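Local coordinates for O-succinylhomoserine sulfhydrylase (Mycobacterium tuberculosis, PDB 3NDN), which probably catalyses the pyridoxal-phosphate-dependent formation of L-homocysteine from O-succinyl-L-homoserine and hydrogen sulfide, a step in methionine biosynthesis, at residues E94-A99 with Q212-G217; F100-G105 with G238-D243; Q168-E173 with A195-V200; L182-A187 with A318-S323. All blocks are in the same frame, centred on the assembly; numbering follows the deposited sequence.

Interaction 1 of 4, residues E94-A99 with Q212-G217; sequences EGAPAA and QGFPLG
Glu94, in the last turn of helix 81-94, reaches over to Phe214 at the start of a short 3-10 turn. The first torsion sets CG anti to the backbone N (chi1 -179°), which brings this methylene to the rim of the Phe214 ring, in the ring plane, with CG 3.6 Å from Phe214 CE2. Beyond CG the chain bends at chi2 (75°). The carboxylate that follows stands steeply to the ring, its plane turned 70° from it, and OE2 lies 3.7 Å from Phe214 CD2. OE2 also accepts hydrogen bonds from two waters: one, 2.8 Å away, accepts from Phe214 N, and the other, at 2.6 Å from OE2, accepts from Gly213 N. The other oxygen, OE1, is hydrogen-bonded to Tyr223 on strand 220-224. Ala96 adds the apolar part, its CB 3.6 Å from Phe214 CE2, while its CA lies over one ring face, offset toward the rim. Glu94 CG and Ala96 CB thus make the closest approaches to the ring, while the buried carboxylate, satisfied by two waters and Tyr223, meets the amides of Gly213 and Phe214, at the start of the 3-10 turn, through water.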
loop_
_atom_site.group_PDB
_atom_site.type_symbol
_atom_site.label_atom_id
_atom_site.label_comp_id
_atom_site.label_asym_id
_atom_site.label_seq_id
_atom_site.Cartn_x
_atom_site.Cartn_y
_atom_site.Cartn_z
ATOM N N GLU A 94 -24.533 5.407 -10.078
ATOM C CA GLU A 94 -25.666 6.114 -9.464
ATOM C C GLU A 94 -26.552 6.850 -10.483
ATOM O O GLU A 94 -27.767 7.005 -10.269
ATOM C CB GLU A 94 -25.131 7.079 -8.385
ATOM C CG GLU A 94 -26.188 7.902 -7.590
ATOM C CD GLU A 94 -26.938 7.074 -6.538
ATOM O OE1 GLU A 94 -26.399 6.055 -6.059
ATOM O OE2 GLU A 94 -28.080 7.450 -6.196
ATOM N N GLY A 95 -25.950 7.300 -11.585
ATOM C CA GLY A 95 -26.639 8.143 -12.593
ATOM C C GLY A 95 -26.824 9.593 -12.147
ATOM O O GLY A 95 -27.888 10.188 -12.379
ATOM N N ALA A 96 -25.788 10.172 -11.533
ATOM C CA ALA A 96 -25.796 11.565 -11.063
ATOM C C ALA A 96 -25.082 12.473 -12.083
ATOM O O ALA A 96 -24.279 11.968 -12.872
ATOM C CB ALA A 96 -25.093 11.663 -9.706
ATOM N N PRO A 97 -25.365 13.806 -12.061
ATOM C CA PRO A 97 -24.657 14.754 -12.941
ATOM C C PRO A 97 -23.165 14.968 -12.598
ATOM O O PRO A 97 -22.363 15.230 -13.504
ATOM C CB PRO A 97 -25.466 16.064 -12.780
ATOM C CG PRO A 97 -26.825 15.620 -12.225
ATOM C CD PRO A 97 -26.469 14.473 -11.331
ATOM N N ALA A 98 -22.799 14.870 -11.312
ATOM C CA ALA A 98 -21.414 15.117 -10.857
ATOM C C ALA A 98 -21.132 14.529 -9.457
ATOM O O ALA A 98 -22.079 14.143 -8.746
ATOM C CB ALA A 98 -21.075 16.620 -10.913
ATOM N N ALA A 99 -19.844 14.437 -9.090
ATOM C CA ALA A 99 -19.378 13.789 -7.837
ATOM C C ALA A 99 -18.089 14.402 -7.250
ATOM O O ALA A 99 -17.238 14.925 -7.994
ATOM C CB ALA A 99 -19.159 12.294 -8.071
ATOM N N GLN A 212 -32.812 3.976 -5.475
ATOM C CA GLN A 212 -32.243 5.047 -6.323
ATOM C C GLN A 212 -32.991 6.391 -6.242
ATOM O O GLN A 212 -34.115 6.534 -6.742
ATOM C CB GLN A 212 -32.096 4.559 -7.773
ATOM C CG GLN A 212 -30.938 3.572 -7.924
ATOM C CD GLN A 212 -30.615 3.231 -9.355
ATOM O OE1 GLN A 212 -31.394 2.550 -10.030
ATOM N NE2 GLN A 212 -29.442 3.685 -9.831
ATOM N N GLY A 213 -32.355 7.370 -5.600
ATOM C CA GLY A 213 -33.013 8.645 -5.300
ATOM C C GLY A 213 -33.172 9.652 -6.429
ATOM O O GLY A 213 -34.140 10.419 -6.438
ATOM N N PHE A 214 -32.230 9.683 -7.369
ATOM C CA PHE A 214 -32.276 10.698 -8.430
ATOM C C PHE A 214 -33.552 10.655 -9.321
ATOM O O PHE A 214 -34.165 11.703 -9.541
ATOM C CB PHE A 214 -30.965 10.751 -9.233
ATOM C CG PHE A 214 -29.806 11.389 -8.473
ATOM C CD1 PHE A 214 -29.779 12.766 -8.241
ATOM C CD2 PHE A 214 -28.757 10.612 -7.981
ATOM C CE1 PHE A 214 -28.705 13.367 -7.526
ATOM C CE2 PHE A 214 -27.687 11.203 -7.268
ATOM C CZ PHE A 214 -27.670 12.580 -7.044
ATOM N N PRO A 215 -33.978 9.458 -9.796
ATOM C CA PRO A 215 -35.266 9.388 -10.544
ATOM C C PRO A 215 -36.508 9.872 -9.776
ATOM O O PRO A 215 -37.542 10.167 -10.394
ATOM C CB PRO A 215 -35.404 7.898 -10.874
ATOM C CG PRO A 215 -33.988 7.388 -10.924
ATOM C CD PRO A 215 -33.254 8.168 -9.844
ATOM N N LEU A 216 -36.409 9.955 -8.447
ATOM C CA LEU A 216 -37.525 10.378 -7.608
ATOM C C LEU A 216 -37.445 11.873 -7.275
ATOM O O LEU A 216 -38.295 12.403 -6.550
ATOM C CB LEU A 216 -37.613 9.513 -6.342
ATOM C CG LEU A 216 -37.959 8.032 -6.548
ATOM C CD1 LEU A 216 -37.627 7.197 -5.315
ATOM C CD2 LEU A 216 -39.418 7.843 -6.951
ATOM N N GLY A 217 -36.429 12.541 -7.828
ATOM C CA GLY A 217 -36.275 13.988 -7.700
ATOM C C GLY A 217 -35.429 14.479 -6.537
ATOM O O GLY A 217 -35.480 15.665 -6.188
HETATM O O HOH W 1 -30.229 7.605 -7.962
HETATM O O HOH W 2 -29.921 6.884 -4.378
#

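Interaction 2 of 4, residues F100-G105 with G238-D243; sequences FATASG and GAILGD
Phe100, Ala101 and Thr102 pair with Ile240, Ala239 and Gly238 as an antiparallel ladder, in which strand 98-102 forms one border of the seven-stranded mixed sheet of the large, PLP-binding domain characteristic of fold-type I enzymes. Phe100 and Ile240 make a hydrogen-bonded pair: Phe100 N donates to Ile240 O at 3.0 Å, and Ile240 N returns the bond to Phe100 O at 2.9 Å, nearly straight at 171°. Thr102 and Gly238 form the next such pair, with Thr102 N 3.0 Å from Gly238 O and Gly238 N 3.2 Å from Thr102 O. In this second pair each donor stands above the plane of the carbonyl it meets. Between these two pairs lies the non-hydrogen-bonded pair Ala101 and Ala239, whose amide groups are served from outside: Ala101 N by Glu87 of helix 81-94, and Ala239 by the backbone of Tyr223 on the adjacent strand.

On the face carrying Thr102 and Ile240, methyl meets methyl, Thr102 CG2 against Ile240 CD1, beneath helices 105-114 and 244-258. The hydroxyl of Ser104, at the N-cap of helix 105-114, is bonded to Ala107 N and to Gly259 O of the second subunit, while Gly105 N donates to the cofactor phosphate on the modified lysine at position 227. Gly238 leaves room for the turn to fold back over it. With chi1 at 69°, the hydroxyl of Thr102 passes over this glycine, OG1 3.4 Å from Gly238 CA, and donates to Ser104 O at 2.7 Å.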
loop_
_atom_site.group_PDB
_atom_site.type_symbol
_atom_site.label_atom_id
_atom_site.label_comp_id
_atom_site.label_asym_id
_atom_site.label_seq_id
_atom_site.Cartn_x
_atom_site.Cartn_y
_atom_site.Cartn_z
ATOM N N PHE A 100 -17.946 14.319 -5.924
ATOM C CA PHE A 100 -16.743 14.759 -5.196
ATOM C C PHE A 100 -16.449 13.797 -4.036
ATOM O O PHE A 100 -17.335 13.540 -3.215
ATOM C CB PHE A 100 -16.919 16.192 -4.642
ATOM C CG PHE A 100 -15.632 17.009 -4.658
ATOM C CD1 PHE A 100 -15.518 18.141 -5.457
ATOM C CD2 PHE A 100 -14.529 16.610 -3.904
ATOM C CE1 PHE A 100 -14.326 18.889 -5.505
ATOM C CE2 PHE A 100 -13.328 17.351 -3.935
ATOM C CZ PHE A 100 -13.231 18.491 -4.738
ATOM N N ALA A 101 -15.227 13.252 -3.982
ATOM C CA ALA A 101 -14.818 12.283 -2.952
ATOM C C ALA A 101 -14.379 12.979 -1.655
ATOM O O ALA A 101 -13.822 14.078 -1.714
ATOM C CB ALA A 101 -13.658 11.385 -3.484
ATOM N N THR A 102 -14.592 12.318 -0.507
ATOM C CA THR A 102 -14.235 12.870 0.838
ATOM C C THR A 102 -13.474 11.846 1.723
ATOM O O THR A 102 -13.378 10.672 1.359
ATOM C CB THR A 102 -15.489 13.327 1.607
ATOM O OG1 THR A 102 -16.265 12.183 1.976
ATOM C CG2 THR A 102 -16.379 14.301 0.795
ATOM N N ALA A 103 -12.964 12.283 2.888
ATOM C CA ALA A 103 -12.155 11.423 3.789
ATOM C C ALA A 103 -13.000 10.357 4.534
ATOM O O ALA A 103 -12.462 9.345 4.992
ATOM C CB ALA A 103 -11.374 12.290 4.827
ATOM N N SER A 104 -14.295 10.595 4.649
ATOM C CA SER A 104 -15.200 9.702 5.410
ATOM C C SER A 104 -16.644 9.983 5.029
ATOM O O SER A 104 -16.922 10.975 4.354
ATOM C CB SER A 104 -15.001 9.897 6.927
ATOM O OG SER A 104 -15.517 11.158 7.360
ATOM N N GLY A 105 -17.575 9.117 5.447
ATOM C CA GLY A 105 -19.001 9.391 5.263
ATOM C C GLY A 105 -19.483 10.635 6.018
ATOM O O GLY A 105 -20.241 11.424 5.473
ATOM N N GLY A 238 -15.762 8.585 1.646
ATOM C CA GLY A 238 -17.165 8.951 1.337
ATOM C C GLY A 238 -17.289 9.707 0.036
ATOM O O GLY A 238 -16.291 9.907 -0.665
ATOM N N ALA A 239 -18.508 10.146 -0.292
ATOM C CA ALA A 239 -18.721 10.924 -1.504
ATOM C C ALA A 239 -19.991 11.764 -1.452
ATOM O O ALA A 239 -20.967 11.391 -0.789
ATOM C CB ALA A 239 -18.764 10.003 -2.745
ATOM N N ILE A 240 -19.965 12.872 -2.192
ATOM C CA ILE A 240 -21.150 13.732 -2.401
ATOM C C ILE A 240 -21.539 13.734 -3.889
ATOM O O ILE A 240 -20.719 14.080 -4.745
ATOM C CB ILE A 240 -20.880 15.181 -1.946
ATOM C CG1 ILE A 240 -20.343 15.217 -0.502
ATOM C CG2 ILE A 240 -22.158 16.052 -2.087
ATOM C CD1 ILE A 240 -19.574 16.499 -0.138
ATOM N N LEU A 241 -22.792 13.386 -4.195
ATOM C CA LEU A 241 -23.287 13.447 -5.589
ATOM C C LEU A 241 -24.469 14.440 -5.767
ATOM O O LEU A 241 -25.384 14.460 -4.938
ATOM C CB LEU A 241 -23.651 12.048 -6.112
ATOM C CG LEU A 241 -22.562 10.949 -6.052
ATOM C CD1 LEU A 241 -22.707 10.117 -4.772
ATOM C CD2 LEU A 241 -22.641 10.040 -7.274
ATOM N N GLY A 242 -24.422 15.249 -6.836
ATOM C CA GLY A 242 -25.454 16.288 -7.129
ATOM C C GLY A 242 -25.247 17.040 -8.457
ATOM O O GLY A 242 -24.527 16.562 -9.340
ATOM N N ASP A 243 -25.911 18.191 -8.612
ATOM C CA ASP A 243 -25.851 18.987 -9.857
ATOM C C ASP A 243 -24.452 19.589 -10.052
ATOM O O ASP A 243 -23.763 19.879 -9.072
ATOM C CB ASP A 243 -26.877 20.133 -9.827
ATOM C CG ASP A 243 -28.327 19.651 -9.863
ATOM O OD1 ASP A 243 -28.629 18.611 -10.476
ATOM O OD2 ASP A 243 -29.192 20.352 -9.289
#

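Interaction 3 of 4, residues Q168-E173 with A195-V200; sequences QAVFFE and AGAKVV
The Phe171 ring turns its edge to Val200: CG1 of the valine lies in the ring plane, 4.0 Å from Phe171 CD1. Phe171 CG is anti to the backbone N (chi1 180°), which lays CD1 close to the Val200 carbonyl as well. On the opposite side of the sheet, Phe172 has its CG between the backbone N and the carbonyl carbon (chi1 60°), and CE2 reaches back to Val199 CG1 at 4.1 Å.

The two backbones run parallel, with hydrogen bonds alternating in direction. Lys198 N donates to Gln168 O, then Val170 N to Lys198 O, both at 3.1 Å. Val170 O receives Val200 N at 2.8 Å, almost along the C=O axis, and a weak bond of 3.5 Å from Phe172 N to Val200 O ends the series. The Phe171 CA-H also points at Val200 O. Ala197, just ahead of its strand, packs CB against the Gln168 carbonyl group.

Strands 169-173 and 198-202 are joined through helix 185-194 as a beta-alpha-beta crossover, and a Schellman motif at Gly196 ends the helix before the second strand begins. That helix covers the side bearing Val170, Phe172 and Val199, with Ala192 touching both valines. Phe171 faces the other way, onto Cys133 and Cys137 of helix 131-143, and strand 122-126 flanks strand 169-173 on its far side.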
loop_
_atom_site.group_PDB
_atom_site.type_symbol
_atom_site.label_atom_id
_atom_site.label_comp_id
_atom_site.label_asym_id
_atom_site.label_seq_id
_atom_site.Cartn_x
_atom_site.Cartn_y
_atom_site.Cartn_z
ATOM N N GLN A 168 -34.081 26.040 3.184
ATOM C CA GLN A 168 -32.880 25.829 2.352
ATOM C C GLN A 168 -32.514 24.346 2.124
ATOM O O GLN A 168 -32.129 23.968 1.013
ATOM C CB GLN A 168 -31.668 26.591 2.921
ATOM C CG GLN A 168 -31.598 28.071 2.530
ATOM C CD GLN A 168 -32.637 28.918 3.259
ATOM O OE1 GLN A 168 -32.790 28.820 4.483
ATOM N NE2 GLN A 168 -33.366 29.741 2.508
ATOM N N ALA A 169 -32.642 23.519 3.164
ATOM C CA ALA A 169 -32.268 22.096 3.075
ATOM C C ALA A 169 -33.201 21.163 3.844
ATOM O O ALA A 169 -33.798 21.559 4.841
ATOM C CB ALA A 169 -30.808 21.883 3.516
ATOM N N VAL A 170 -33.316 19.928 3.340
ATOM C CA VAL A 170 -34.007 18.810 3.993
ATOM C C VAL A 170 -33.018 17.615 4.072
ATOM O O VAL A 170 -32.337 17.311 3.083
ATOM C CB VAL A 170 -35.279 18.424 3.195
ATOM C CG1 VAL A 170 -35.770 17.002 3.530
ATOM C CG2 VAL A 170 -36.414 19.467 3.434
ATOM N N PHE A 171 -32.927 16.956 5.231
ATOM C CA PHE A 171 -32.020 15.787 5.409
ATOM C C PHE A 171 -32.741 14.612 6.101
ATOM O O PHE A 171 -33.390 14.817 7.121
ATOM C CB PHE A 171 -30.781 16.194 6.231
ATOM C CG PHE A 171 -29.791 15.061 6.473
ATOM C CD1 PHE A 171 -28.997 14.579 5.443
ATOM C CD2 PHE A 171 -29.678 14.467 7.730
ATOM C CE1 PHE A 171 -28.090 13.518 5.656
ATOM C CE2 PHE A 171 -28.766 13.413 7.957
ATOM C CZ PHE A 171 -27.974 12.941 6.912
ATOM N N PHE A 172 -32.618 13.391 5.558
ATOM C CA PHE A 172 -33.101 12.167 6.240
ATOM C C PHE A 172 -32.353 10.900 5.765
ATOM O O PHE A 172 -31.690 10.937 4.725
ATOM C CB PHE A 172 -34.631 11.976 6.090
ATOM C CG PHE A 172 -35.121 11.847 4.647
ATOM C CD1 PHE A 172 -35.155 10.609 4.007
ATOM C CD2 PHE A 172 -35.589 12.968 3.954
ATOM C CE1 PHE A 172 -35.611 10.484 2.678
ATOM C CE2 PHE A 172 -36.049 12.865 2.623
ATOM C CZ PHE A 172 -36.064 11.615 1.976
ATOM N N GLU A 173 -32.462 9.818 6.546
ATOM C CA GLU A 173 -32.030 8.457 6.161
ATOM C C GLU A 173 -33.268 7.565 6.037
ATOM O O GLU A 173 -34.226 7.737 6.802
ATOM C CB GLU A 173 -31.137 7.825 7.241
ATOM C CG GLU A 173 -29.852 8.578 7.597
ATOM C CD GLU A 173 -29.288 8.172 8.969
ATOM O OE1 GLU A 173 -29.526 7.015 9.415
ATOM O OE2 GLU A 173 -28.609 9.013 9.603
ATOM N N ALA A 195 -41.291 24.435 -0.942
ATOM C CA ALA A 195 -40.646 25.348 0.016
ATOM C C ALA A 195 -39.306 25.943 -0.461
ATOM O O ALA A 195 -38.668 26.704 0.280
ATOM C CB ALA A 195 -40.466 24.662 1.365
ATOM N N GLY A 196 -38.883 25.612 -1.681
ATOM C CA GLY A 196 -37.598 26.109 -2.216
ATOM C C GLY A 196 -36.340 25.374 -1.742
ATOM O O GLY A 196 -35.216 25.821 -2.011
ATOM N N ALA A 197 -36.520 24.247 -1.050
ATOM C CA ALA A 197 -35.396 23.514 -0.418
ATOM C C ALA A 197 -34.775 22.433 -1.320
ATOM O O ALA A 197 -35.443 21.908 -2.218
ATOM C CB ALA A 197 -35.849 22.893 0.910
ATOM N N LYS A 198 -33.495 22.125 -1.072
ATOM C CA LYS A 198 -32.792 21.015 -1.744
ATOM C C LYS A 198 -32.790 19.779 -0.838
ATOM O O LYS A 198 -32.460 19.878 0.344
ATOM C CB LYS A 198 -31.340 21.399 -2.084
ATOM C CG LYS A 198 -31.180 22.617 -3.010
ATOM C CD LYS A 198 -31.695 22.338 -4.431
ATOM C CE LYS A 198 -31.745 23.615 -5.263
ATOM N NZ LYS A 198 -31.947 23.344 -6.722
ATOM N N VAL A 199 -33.114 18.618 -1.403
ATOM C CA VAL A 199 -33.251 17.388 -0.616
ATOM C C VAL A 199 -31.948 16.573 -0.581
ATOM O O VAL A 199 -31.451 16.172 -1.637
ATOM C CB VAL A 199 -34.398 16.511 -1.166
ATOM C CG1 VAL A 199 -34.506 15.195 -0.399
ATOM C CG2 VAL A 199 -35.738 17.275 -1.120
ATOM N N VAL A 200 -31.409 16.330 0.619
ATOM C CA VAL A 200 -30.185 15.501 0.797
ATOM C C VAL A 200 -30.571 14.142 1.402
ATOM O O VAL A 200 -31.059 14.084 2.530
ATOM C CB VAL A 200 -29.087 16.201 1.694
ATOM C CG1 VAL A 200 -27.774 15.362 1.760
ATOM C CG2 VAL A 200 -28.763 17.602 1.189
#

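Interaction 4 of 4, residues L182-A187 with A318-S323; sequences LVDIAA and AKRQMS
Residues 182-184 approach in extended conformation and lead into helix 185-194, facing the last turn of helix 315-321, with Ile185 and Gln321 7.8 Å apart between CA atoms. Gln321 carries most of the contact. Its CG sits between the backbone N and the carbonyl carbon (chi1 72°), and from there the chain runs out extended, so that the amide is presented to the backbone opposite. NE2 donates to Val183 O at 3.0 Å, close to the amide plane, and OE1 accepts Ile185 N at 3.1 Å on a lone pair. These two bonds fix the rotation of the amide, and CG1 of Ile185 packs against it, 3.6 Å from OE1. A water held by OE1 accepts from Ala186 N. Nearer the surface, Arg320 NH2 makes a weak salt bridge of 3.4 Å with Asp184 OD2, which lies at the guanidinium edge; a second water joins Asp184 OD1 to Arg320 NE. Deeper in, Leu182 CD1 covers the backbone of Ala318 and lies 3.8 Å from its CB. Asp184 is the N-cap of helix 185-194, its OD1 receiving a weak bond from Ala187 N: a capped helix start whose first amides are further satisfied by water and Gln321 of helix 315-321.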
loop_
_atom_site.group_PDB
_atom_site.type_symbol
_atom_site.label_atom_id
_atom_site.label_comp_id
_atom_site.label_asym_id
_atom_site.label_seq_id
_atom_site.Cartn_x
_atom_site.Cartn_y
_atom_site.Cartn_z
ATOM N N LEU A 182 -39.311 3.849 7.833
ATOM C CA LEU A 182 -39.117 4.453 6.499
ATOM C C LEU A 182 -39.617 5.904 6.349
ATOM O O LEU A 182 -40.509 6.347 7.079
ATOM C CB LEU A 182 -39.762 3.578 5.396
ATOM C CG LEU A 182 -39.537 2.056 5.347
ATOM C CD1 LEU A 182 -40.018 1.481 4.023
ATOM C CD2 LEU A 182 -38.094 1.662 5.565
ATOM N N VAL A 183 -39.034 6.625 5.386
ATOM C CA VAL A 183 -39.517 7.943 4.948
ATOM C C VAL A 183 -39.990 7.822 3.481
ATOM O O VAL A 183 -39.316 7.185 2.670
ATOM C CB VAL A 183 -38.399 9.020 5.065
ATOM C CG1 VAL A 183 -38.876 10.376 4.549
ATOM C CG2 VAL A 183 -37.907 9.137 6.519
ATOM N N ASP A 184 -41.154 8.398 3.155
ATOM C CA ASP A 184 -41.703 8.360 1.783
ATOM C C ASP A 184 -40.934 9.359 0.891
ATOM O O ASP A 184 -41.215 10.560 0.931
ATOM C CB ASP A 184 -43.208 8.709 1.819
ATOM C CG ASP A 184 -43.953 8.373 0.518
ATOM O OD1 ASP A 184 -43.409 8.533 -0.587
ATOM O OD2 ASP A 184 -45.144 7.991 0.599
ATOM N N ILE A 185 -39.984 8.873 0.089
ATOM C CA ILE A 185 -39.065 9.780 -0.659
ATOM C C ILE A 185 -39.798 10.735 -1.632
ATOM O O ILE A 185 -39.594 11.953 -1.574
ATOM C CB ILE A 185 -37.912 9.009 -1.383
ATOM C CG1 ILE A 185 -37.044 8.234 -0.382
ATOM C CG2 ILE A 185 -37.016 9.960 -2.224
ATOM C CD1 ILE A 185 -36.112 7.174 -1.056
ATOM N N ALA A 186 -40.646 10.192 -2.511
ATOM C CA ALA A 186 -41.368 11.028 -3.491
ATOM C C ALA A 186 -42.285 12.081 -2.843
ATOM O O ALA A 186 -42.351 13.218 -3.308
ATOM C CB ALA A 186 -42.151 10.177 -4.482
ATOM N N ALA A 187 -42.993 11.702 -1.781
ATOM C CA ALA A 187 -43.912 12.633 -1.121
ATOM C C ALA A 187 -43.163 13.753 -0.375
ATOM O O ALA A 187 -43.561 14.919 -0.433
ATOM C CB ALA A 187 -44.865 11.878 -0.196
ATOM N N ALA A 318 -42.045 0.073 1.307
ATOM C CA ALA A 318 -40.773 -0.617 1.006
ATOM C C ALA A 318 -40.762 -1.215 -0.409
ATOM O O ALA A 318 -39.769 -1.069 -1.153
ATOM C CB ALA A 318 -40.488 -1.692 2.046
ATOM N N LYS A 319 -41.873 -1.846 -0.791
ATOM C CA LYS A 319 -42.010 -2.446 -2.141
ATOM C C LYS A 319 -42.084 -1.388 -3.253
ATOM O O LYS A 319 -41.676 -1.657 -4.383
ATOM C CB LYS A 319 -43.222 -3.396 -2.229
ATOM C CG LYS A 319 -43.134 -4.686 -1.373
ATOM C CD LYS A 319 -42.150 -5.739 -1.914
ATOM C CE LYS A 319 -42.715 -6.527 -3.091
ATOM N NZ LYS A 319 -41.762 -7.586 -3.546
ATOM N N ARG A 320 -42.589 -0.198 -2.921
ATOM C CA ARG A 320 -42.696 0.924 -3.860
ATOM C C ARG A 320 -41.336 1.549 -4.206
ATOM O O ARG A 320 -41.093 1.880 -5.358
ATOM C CB ARG A 320 -43.596 2.040 -3.294
ATOM C CG ARG A 320 -45.058 1.932 -3.605
ATOM C CD ARG A 320 -45.738 3.319 -3.708
ATOM N NE ARG A 320 -45.631 4.177 -2.518
ATOM C CZ ARG A 320 -46.341 4.030 -1.395
ATOM N NH1 ARG A 320 -47.200 3.025 -1.258
ATOM N NH2 ARG A 320 -46.180 4.882 -0.392
ATOM N N GLN A 321 -40.460 1.715 -3.214
ATOM C CA GLN A 321 -39.210 2.482 -3.418
ATOM C C GLN A 321 -37.880 1.701 -3.278
ATOM O O GLN A 321 -36.810 2.247 -3.596
ATOM C CB GLN A 321 -39.193 3.761 -2.552
ATOM C CG GLN A 321 -39.004 3.562 -1.047
ATOM C CD GLN A 321 -39.125 4.866 -0.248
ATOM O OE1 GLN A 321 -39.701 5.851 -0.718
ATOM N NE2 GLN A 321 -38.589 4.867 0.971
ATOM N N MET A 322 -37.950 0.457 -2.799
ATOM C CA MET A 322 -36.761 -0.416 -2.684
ATOM C C MET A 322 -36.935 -1.703 -3.505
ATOM O O MET A 322 -38.055 -2.202 -3.650
ATOM C CB MET A 322 -36.491 -0.799 -1.226
ATOM C CG MET A 322 -36.489 0.344 -0.216
ATOM S SD MET A 322 -36.268 -0.237 1.491
ATOM C CE MET A 322 -34.506 -0.640 1.510
ATOM N N SER A 323 -35.827 -2.250 -4.006
ATOM C CA SER A 323 -35.827 -3.515 -4.776
ATOM C C SER A 323 -35.390 -4.745 -3.957
ATOM O O SER A 323 -35.385 -5.872 -4.474
ATOM C CB SER A 323 -34.988 -3.381 -6.065
ATOM O OG SER A 323 -33.592 -3.282 -5.794
HETATM O O HOH W 3 -41.122 7.139 -2.717
HETATM O O HOH W 4 -43.803 6.873 -2.614
#

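In the fold
Interactions 2 and 3 are buried backbone ladders in one sheet, antiparallel at the border strand 98-102 and parallel farther in. Interactions 1 and 4 lie nearer the surface, partly buried, interaction 1 relying on ring packing and bridging waters, interaction 4 on direct glutamine-to-backbone bonds, a weak salt bridge and water. Interaction 1 shares strand 98-102 with interaction 2 and touches it: Ala98 O meets Gly242 N in a probable hydrogen bond, and Phe214 packs on Leu241. Interactions 3 and 4 meet through Phe172, which rests on Val183 and Ile185 at the start of helix 185-194. Leu216 against Ile185 joins interactions 1 and 4. Interactions 2 and 4, with centres about 23 Å apart, do not touch.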